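Local coordinates for protein thiol-activated cytolysin (Desulfobulbus propionicus, PDB 6NAL) that probably forms pores in membranes as a cytolysin of the cholesterol-dependent cytolysin clan, from a Gram-negative bacterium, at residues Tyr45-Phe59 against Val349-Tyr363. Residues are numbered along the deposited sequence; the frame is centred on the assembly and turned at random.
Sequences YIVMTREKCSYEADF and VHGTTEYVAEKTERY
C53 packs over one face of the Y355 ring. Its CB sits 4.0 Å from the ring centroid, 20° off the normal, a CH-pi contact. SG adds an oblique sulfur-aromatic contact and touches A357 CB. With CG of Y355 between the backbone N and the carbonyl carbon (chi1 60°), the ring turns across toward C53 on the neighbouring strand. Y55 CB meets the ring edge, 3.9 Å from Y355 CE1. Near one end H350 gives its ND1-H to D58, with ND1 to OD1 2.9 Å. OD1 lies close to the imidazole plane, though the N-H...O angle is only 140°, so the bond is bent. A water joins H350 NE2 to E56 OE1, and A57 C lies over a ring face. At the other end I46 CD1 rests on a face of the R362 guanidinium, 3.4 Å from R362 NH1. The two side chains run alongside each other.

The strands form a long antiparallel pair in the twisted sheet that links the body of the molecule to the C-terminal beta sandwich, as in other cholesterol-dependent cytolysins. Paired backbone bonds recur at every second residue from Y45-Y363 to A57-G351. The C53 N to Y355 O bond is 2.9 Å long.

R362 is held by a salt bridge to D41, and Y45 OH by E38. T353 OG1 takes a bond from T27 N, and E354 OE1 one from I29 N. The segment C53-E56 also pairs in parallel with a strand of the second subunit, whose I396 packs on Y355.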
loop_
_atom_site.group_PDB
_atom_site.type_symbol
_atom_site.label_atom_id
_atom_site.label_comp_id
_atom_site.label_asym_id
_atom_site.label_seq_id
_atom_site.Cartn_x
_atom_site.Cartn_y
_atom_site.Cartn_z
ATOM N N TYR A 45 -9.122 -1.869 -13.890
ATOM C CA TYR A 45 -7.854 -1.160 -13.862
ATOM C C TYR A 45 -6.875 -1.971 -13.039
ATOM O O TYR A 45 -7.169 -2.307 -11.882
ATOM C CB TYR A 45 -8.006 0.205 -13.218
ATOM C CG TYR A 45 -6.751 1.084 -13.215
ATOM C CD1 TYR A 45 -6.006 1.309 -14.380
ATOM C CD2 TYR A 45 -6.369 1.741 -12.065
ATOM C CE1 TYR A 45 -4.923 2.150 -14.378
ATOM C CE2 TYR A 45 -5.268 2.570 -12.050
ATOM C CZ TYR A 45 -4.546 2.755 -13.208
ATOM O OH TYR A 45 -3.456 3.567 -13.162
ATOM N N ILE A 46 -5.722 -2.280 -13.623
ATOM C CA ILE A 46 -4.817 -3.254 -13.028
ATOM C C ILE A 46 -3.500 -2.551 -12.825
ATOM O O ILE A 46 -2.875 -2.119 -13.793
ATOM C CB ILE A 46 -4.671 -4.509 -13.896
ATOM C CG1 ILE A 46 -6.046 -5.182 -14.018
ATOM C CG2 ILE A 46 -3.693 -5.430 -13.258
ATOM C CD1 ILE A 46 -6.193 -6.122 -15.153
ATOM N N VAL A 47 -3.089 -2.393 -11.580
ATOM C CA VAL A 47 -1.841 -1.719 -11.256
ATOM C C VAL A 47 -0.880 -2.736 -10.646
ATOM O O VAL A 47 -1.225 -3.432 -9.677
ATOM C CB VAL A 47 -2.068 -0.547 -10.292
ATOM C CG1 VAL A 47 -0.740 0.111 -9.920
ATOM C CG2 VAL A 47 -3.014 0.473 -10.871
HETATM N N MSE A 48 0.339 -2.767 -11.173
HETATM C CA MSE A 48 1.343 -3.688 -10.703
HETATM C C MSE A 48 2.523 -2.898 -10.187
HETATM O O MSE A 48 3.154 -2.148 -10.906
HETATM C CB MSE A 48 1.782 -4.659 -11.784
HETATM C CG MSE A 48 2.897 -5.596 -11.259
HETATM SE SE MSE A 48 2.954 -7.384 -12.010
HETATM C CE MSE A 48 4.883 -7.529 -12.107
ATOM N N THR A 49 2.823 -3.093 -8.911
ATOM C CA THR A 49 3.922 -2.427 -8.229
ATOM C C THR A 49 4.970 -3.474 -7.830
ATOM O O THR A 49 4.647 -4.643 -7.611
ATOM C CB THR A 49 3.384 -1.643 -7.021
ATOM O OG1 THR A 49 4.440 -0.851 -6.466
ATOM C CG2 THR A 49 2.783 -2.563 -5.954
ATOM N N ARG A 50 6.239 -3.071 -7.786
ATOM C CA ARG A 50 7.332 -3.995 -7.544
ATOM C C ARG A 50 8.202 -3.448 -6.440
ATOM O O ARG A 50 8.433 -2.248 -6.338
ATOM C CB ARG A 50 8.160 -4.244 -8.806
ATOM C CG ARG A 50 7.429 -5.148 -9.809
ATOM C CD ARG A 50 8.171 -5.277 -11.129
ATOM N NE ARG A 50 8.440 -3.952 -11.653
ATOM C CZ ARG A 50 9.121 -3.693 -12.753
ATOM N NH1 ARG A 50 9.635 -4.669 -13.489
ATOM N NH2 ARG A 50 9.278 -2.436 -13.107
ATOM N N GLU A 51 8.679 -4.351 -5.612
ATOM C CA GLU A 51 9.478 -3.984 -4.462
ATOM C C GLU A 51 10.614 -4.982 -4.303
ATOM O O GLU A 51 10.422 -6.195 -4.428
ATOM C CB GLU A 51 8.640 -3.970 -3.207
ATOM C CG GLU A 51 9.190 -3.115 -2.105
ATOM C CD GLU A 51 8.347 -3.276 -0.823
ATOM O OE1 GLU A 51 7.390 -4.117 -0.799
ATOM O OE2 GLU A 51 8.652 -2.561 0.163
ATOM N N LYS A 52 11.776 -4.443 -4.010
ATOM C CA LYS A 52 12.981 -5.194 -3.773
ATOM C C LYS A 52 12.996 -5.561 -2.302
ATOM O O LYS A 52 12.876 -4.670 -1.445
ATOM C CB LYS A 52 14.199 -4.357 -4.149
ATOM C CG LYS A 52 15.515 -5.113 -4.029
ATOM C CD LYS A 52 16.707 -4.335 -4.621
ATOM C CE LYS A 52 17.985 -4.629 -3.785
ATOM N NZ LYS A 52 19.251 -4.815 -4.532
ATOM N N CYS A 53 13.138 -6.872 -2.022
ATOM C CA CYS A 53 13.155 -7.405 -0.670
ATOM C C CYS A 53 14.290 -8.394 -0.523
ATOM O O CYS A 53 14.790 -8.940 -1.504
ATOM C CB CYS A 53 11.884 -8.184 -0.282
ATOM S SG CYS A 53 10.388 -7.368 -0.637
ATOM N N SER A 54 14.648 -8.663 0.729
ATOM C CA SER A 54 15.535 -9.748 1.082
ATOM C C SER A 54 14.914 -10.553 2.224
ATOM O O SER A 54 14.111 -10.062 3.014
ATOM C CB SER A 54 16.914 -9.224 1.424
ATOM O OG SER A 54 17.022 -8.805 2.750
ATOM N N TYR A 55 15.198 -11.831 2.224
ATOM C CA TYR A 55 14.670 -12.740 3.213
ATOM C C TYR A 55 15.880 -13.305 3.929
ATOM O O TYR A 55 16.844 -13.699 3.278
ATOM C CB TYR A 55 13.842 -13.846 2.581
ATOM C CG TYR A 55 13.280 -14.787 3.623
ATOM C CD1 TYR A 55 12.195 -14.423 4.412
ATOM C CD2 TYR A 55 13.844 -16.028 3.822
ATOM C CE1 TYR A 55 11.686 -15.263 5.382
ATOM C CE2 TYR A 55 13.338 -16.922 4.823
ATOM C CZ TYR A 55 12.271 -16.523 5.585
ATOM O OH TYR A 55 11.740 -17.328 6.540
ATOM N N GLU A 56 15.807 -13.362 5.249
ATOM C CA GLU A 56 16.883 -13.772 6.126
ATOM C C GLU A 56 16.333 -14.892 6.981
ATOM O O GLU A 56 15.279 -14.698 7.607
ATOM C CB GLU A 56 17.264 -12.620 7.014
ATOM C CG GLU A 56 18.613 -12.594 7.592
ATOM C CD GLU A 56 19.217 -11.180 7.548
ATOM O OE1 GLU A 56 20.152 -10.948 8.349
ATOM O OE2 GLU A 56 18.807 -10.322 6.703
ATOM N N ALA A 57 17.075 -16.004 7.072
ATOM C CA ALA A 57 16.686 -17.122 7.926
ATOM C C ALA A 57 17.832 -18.113 8.125
ATOM O O ALA A 57 18.767 -18.184 7.325
ATOM C CB ALA A 57 15.480 -17.862 7.344
ATOM N N ASP A 58 17.744 -18.879 9.200
ATOM C CA ASP A 58 18.670 -20.001 9.393
ATOM C C ASP A 58 18.536 -21.010 8.261
ATOM O O ASP A 58 17.436 -21.450 7.942
ATOM C CB ASP A 58 18.383 -20.664 10.727
ATOM C CG ASP A 58 18.748 -19.785 11.897
ATOM O OD1 ASP A 58 19.582 -18.832 11.736
ATOM O OD2 ASP A 58 18.177 -20.051 12.981
ATOM N N PHE A 59 19.653 -21.357 7.621
ATOM C CA PHE A 59 19.630 -22.272 6.483
ATOM C C PHE A 59 19.682 -23.703 7.004
ATOM O O PHE A 59 20.672 -24.114 7.642
ATOM C CB PHE A 59 20.789 -21.993 5.529
ATOM C CG PHE A 59 20.747 -22.784 4.243
ATOM C CD1 PHE A 59 19.556 -23.006 3.563
ATOM C CD2 PHE A 59 21.924 -23.300 3.702
ATOM C CE1 PHE A 59 19.530 -23.745 2.359
ATOM C CE2 PHE A 59 21.919 -24.027 2.506
ATOM C CZ PHE A 59 20.721 -24.243 1.827
ATOM N N VAL A 349 24.484 -22.238 9.390
ATOM C CA VAL A 349 24.653 -20.886 8.884
ATOM C C VAL A 349 23.312 -20.171 8.761
ATOM O O VAL A 349 22.241 -20.788 8.744
ATOM C CB VAL A 349 25.391 -20.851 7.534
ATOM C CG1 VAL A 349 26.855 -21.197 7.758
ATOM C CG2 VAL A 349 24.788 -21.791 6.547
ATOM N N HIS A 350 23.408 -18.834 8.740
ATOM C CA HIS A 350 22.385 -17.875 8.347
ATOM C C HIS A 350 22.457 -17.677 6.847
ATOM O O HIS A 350 23.541 -17.696 6.259
ATOM C CB HIS A 350 22.656 -16.528 9.031
ATOM C CG HIS A 350 21.443 -15.831 9.554
ATOM N ND1 HIS A 350 20.599 -16.400 10.493
ATOM C CD2 HIS A 350 20.951 -14.590 9.302
ATOM C CE1 HIS A 350 19.623 -15.547 10.773
ATOM N NE2 HIS A 350 19.816 -14.443 10.067
ATOM N N GLY A 351 21.311 -17.483 6.226
ATOM C CA GLY A 351 21.266 -17.171 4.817
ATOM C C GLY A 351 20.467 -15.914 4.555
ATOM O O GLY A 351 19.513 -15.600 5.267
ATOM N N THR A 352 20.857 -15.211 3.499
ATOM C CA THR A 352 20.112 -14.056 3.001
ATOM C C THR A 352 19.980 -14.180 1.496
ATOM O O THR A 352 20.905 -14.658 0.834
ATOM C CB THR A 352 20.805 -12.722 3.295
ATOM O OG1 THR A 352 20.735 -12.433 4.694
ATOM C CG2 THR A 352 20.165 -11.572 2.482
ATOM N N THR A 353 18.858 -13.725 0.950
ATOM C CA THR A 353 18.668 -13.737 -0.497
ATOM C C THR A 353 17.662 -12.633 -0.851
ATOM O O THR A 353 16.721 -12.390 -0.103
ATOM C CB THR A 353 18.189 -15.118 -0.956
ATOM O OG1 THR A 353 18.158 -15.179 -2.396
ATOM C CG2 THR A 353 16.804 -15.397 -0.369
ATOM N N GLU A 354 17.878 -11.961 -1.975
ATOM C CA GLU A 354 17.021 -10.878 -2.409
ATOM C C GLU A 354 16.084 -11.374 -3.495
ATOM O O GLU A 354 16.347 -12.364 -4.173
ATOM C CB GLU A 354 17.835 -9.690 -2.904
ATOM C CG GLU A 354 18.802 -9.190 -1.840
ATOM C CD GLU A 354 19.757 -8.108 -2.327
ATOM O OE1 GLU A 354 19.891 -7.958 -3.562
ATOM O OE2 GLU A 354 20.371 -7.419 -1.468
ATOM N N TYR A 355 14.952 -10.700 -3.600
ATOM C CA TYR A 355 13.947 -11.044 -4.578
ATOM C C TYR A 355 13.118 -9.801 -4.867
ATOM O O TYR A 355 13.151 -8.816 -4.125
ATOM C CB TYR A 355 13.085 -12.209 -4.106
ATOM C CG TYR A 355 12.313 -11.998 -2.837
ATOM C CD1 TYR A 355 12.877 -12.240 -1.604
ATOM C CD2 TYR A 355 10.982 -11.651 -2.886
ATOM C CE1 TYR A 355 12.124 -12.093 -0.425
ATOM C CE2 TYR A 355 10.229 -11.508 -1.745
ATOM C CZ TYR A 355 10.813 -11.719 -0.511
ATOM O OH TYR A 355 10.060 -11.545 0.623
ATOM N N VAL A 356 12.384 -9.867 -5.970
ATOM C CA VAL A 356 11.449 -8.826 -6.380
ATOM C C VAL A 356 10.020 -9.274 -6.073
ATOM O O VAL A 356 9.490 -10.176 -6.727
ATOM C CB VAL A 356 11.590 -8.517 -7.872
ATOM C CG1 VAL A 356 10.658 -7.406 -8.236
ATOM C CG2 VAL A 356 13.007 -8.143 -8.196
ATOM N N ALA A 357 9.372 -8.657 -5.089
ATOM C CA ALA A 357 7.975 -8.985 -4.794
ATOM C C ALA A 357 7.124 -8.126 -5.716
ATOM O O ALA A 357 7.333 -6.906 -5.778
ATOM C CB ALA A 357 7.596 -8.706 -3.334
ATOM N N GLU A 358 6.181 -8.752 -6.432
ATOM C CA GLU A 358 5.255 -8.036 -7.315
ATOM C C GLU A 358 3.835 -8.014 -6.761
ATOM O O GLU A 358 3.245 -9.062 -6.515
ATOM C CB GLU A 358 5.234 -8.672 -8.697
ATOM C CG GLU A 358 6.622 -8.872 -9.232
ATOM C CD GLU A 358 6.629 -9.568 -10.585
ATOM O OE1 GLU A 358 7.427 -9.151 -11.476
ATOM O OE2 GLU A 358 5.764 -10.464 -10.772
ATOM N N LYS A 359 3.289 -6.822 -6.565
ATOM C CA LYS A 359 1.939 -6.653 -6.036
ATOM C C LYS A 359 1.068 -6.115 -7.163
ATOM O O LYS A 359 1.397 -5.105 -7.777
ATOM C CB LYS A 359 1.893 -5.710 -4.832
ATOM C CG LYS A 359 0.453 -5.470 -4.353
ATOM C CD LYS A 359 0.383 -4.441 -3.249
ATOM C CE LYS A 359 -0.986 -4.427 -2.566
ATOM N NZ LYS A 359 -1.944 -5.485 -3.034
ATOM N N THR A 360 0.011 -6.835 -7.465
ATOM C CA THR A 360 -1.004 -6.485 -8.433
ATOM C C THR A 360 -2.274 -6.169 -7.654
ATOM O O THR A 360 -2.630 -6.914 -6.738
ATOM C CB THR A 360 -1.229 -7.655 -9.377
ATOM O OG1 THR A 360 -0.030 -7.947 -10.119
ATOM C CG2 THR A 360 -2.375 -7.328 -10.305
ATOM N N GLU A 361 -2.904 -5.028 -7.961
ATOM C CA GLU A 361 -4.228 -4.676 -7.463
ATOM C C GLU A 361 -5.162 -4.479 -8.641
ATOM O O GLU A 361 -4.786 -3.868 -9.645
ATOM C CB GLU A 361 -4.235 -3.387 -6.624
ATOM C CG GLU A 361 -3.543 -3.535 -5.275
ATOM C CD GLU A 361 -4.501 -3.936 -4.147
ATOM O OE1 GLU A 361 -4.321 -5.041 -3.553
ATOM O OE2 GLU A 361 -5.418 -3.127 -3.852
ATOM N N ARG A 362 -6.363 -5.012 -8.524
ATOM C CA ARG A 362 -7.402 -4.862 -9.526
ATOM C C ARG A 362 -8.478 -3.965 -8.927
ATOM O O ARG A 362 -8.945 -4.203 -7.809
ATOM C CB ARG A 362 -7.965 -6.226 -9.953
ATOM C CG ARG A 362 -6.914 -7.231 -10.495
ATOM C CD ARG A 362 -7.502 -8.620 -10.859
ATOM N NE ARG A 362 -8.470 -8.513 -11.954
ATOM C CZ ARG A 362 -8.175 -8.694 -13.236
ATOM N NH1 ARG A 362 -6.934 -9.020 -13.590
ATOM N NH2 ARG A 362 -9.123 -8.554 -14.167
ATOM N N TYR A 363 -8.816 -2.910 -9.648
ATOM C CA TYR A 363 -9.822 -1.936 -9.235
ATOM C C TYR A 363 -10.921 -1.990 -10.287
ATOM O O TYR A 363 -10.676 -1.717 -11.472
ATOM C CB TYR A 363 -9.230 -0.538 -9.123
ATOM C CG TYR A 363 -8.061 -0.417 -8.205
ATOM C CD1 TYR A 363 -8.252 -0.099 -6.869
ATOM C CD2 TYR A 363 -6.756 -0.586 -8.677
ATOM C CE1 TYR A 363 -7.196 0.045 -6.005
ATOM C CE2 TYR A 363 -5.669 -0.440 -7.808
ATOM C CZ TYR A 363 -5.916 -0.127 -6.460
ATOM O OH TYR A 363 -4.896 0.033 -5.561
HETATM O O HOH W 1 19.164 -11.982 11.277
#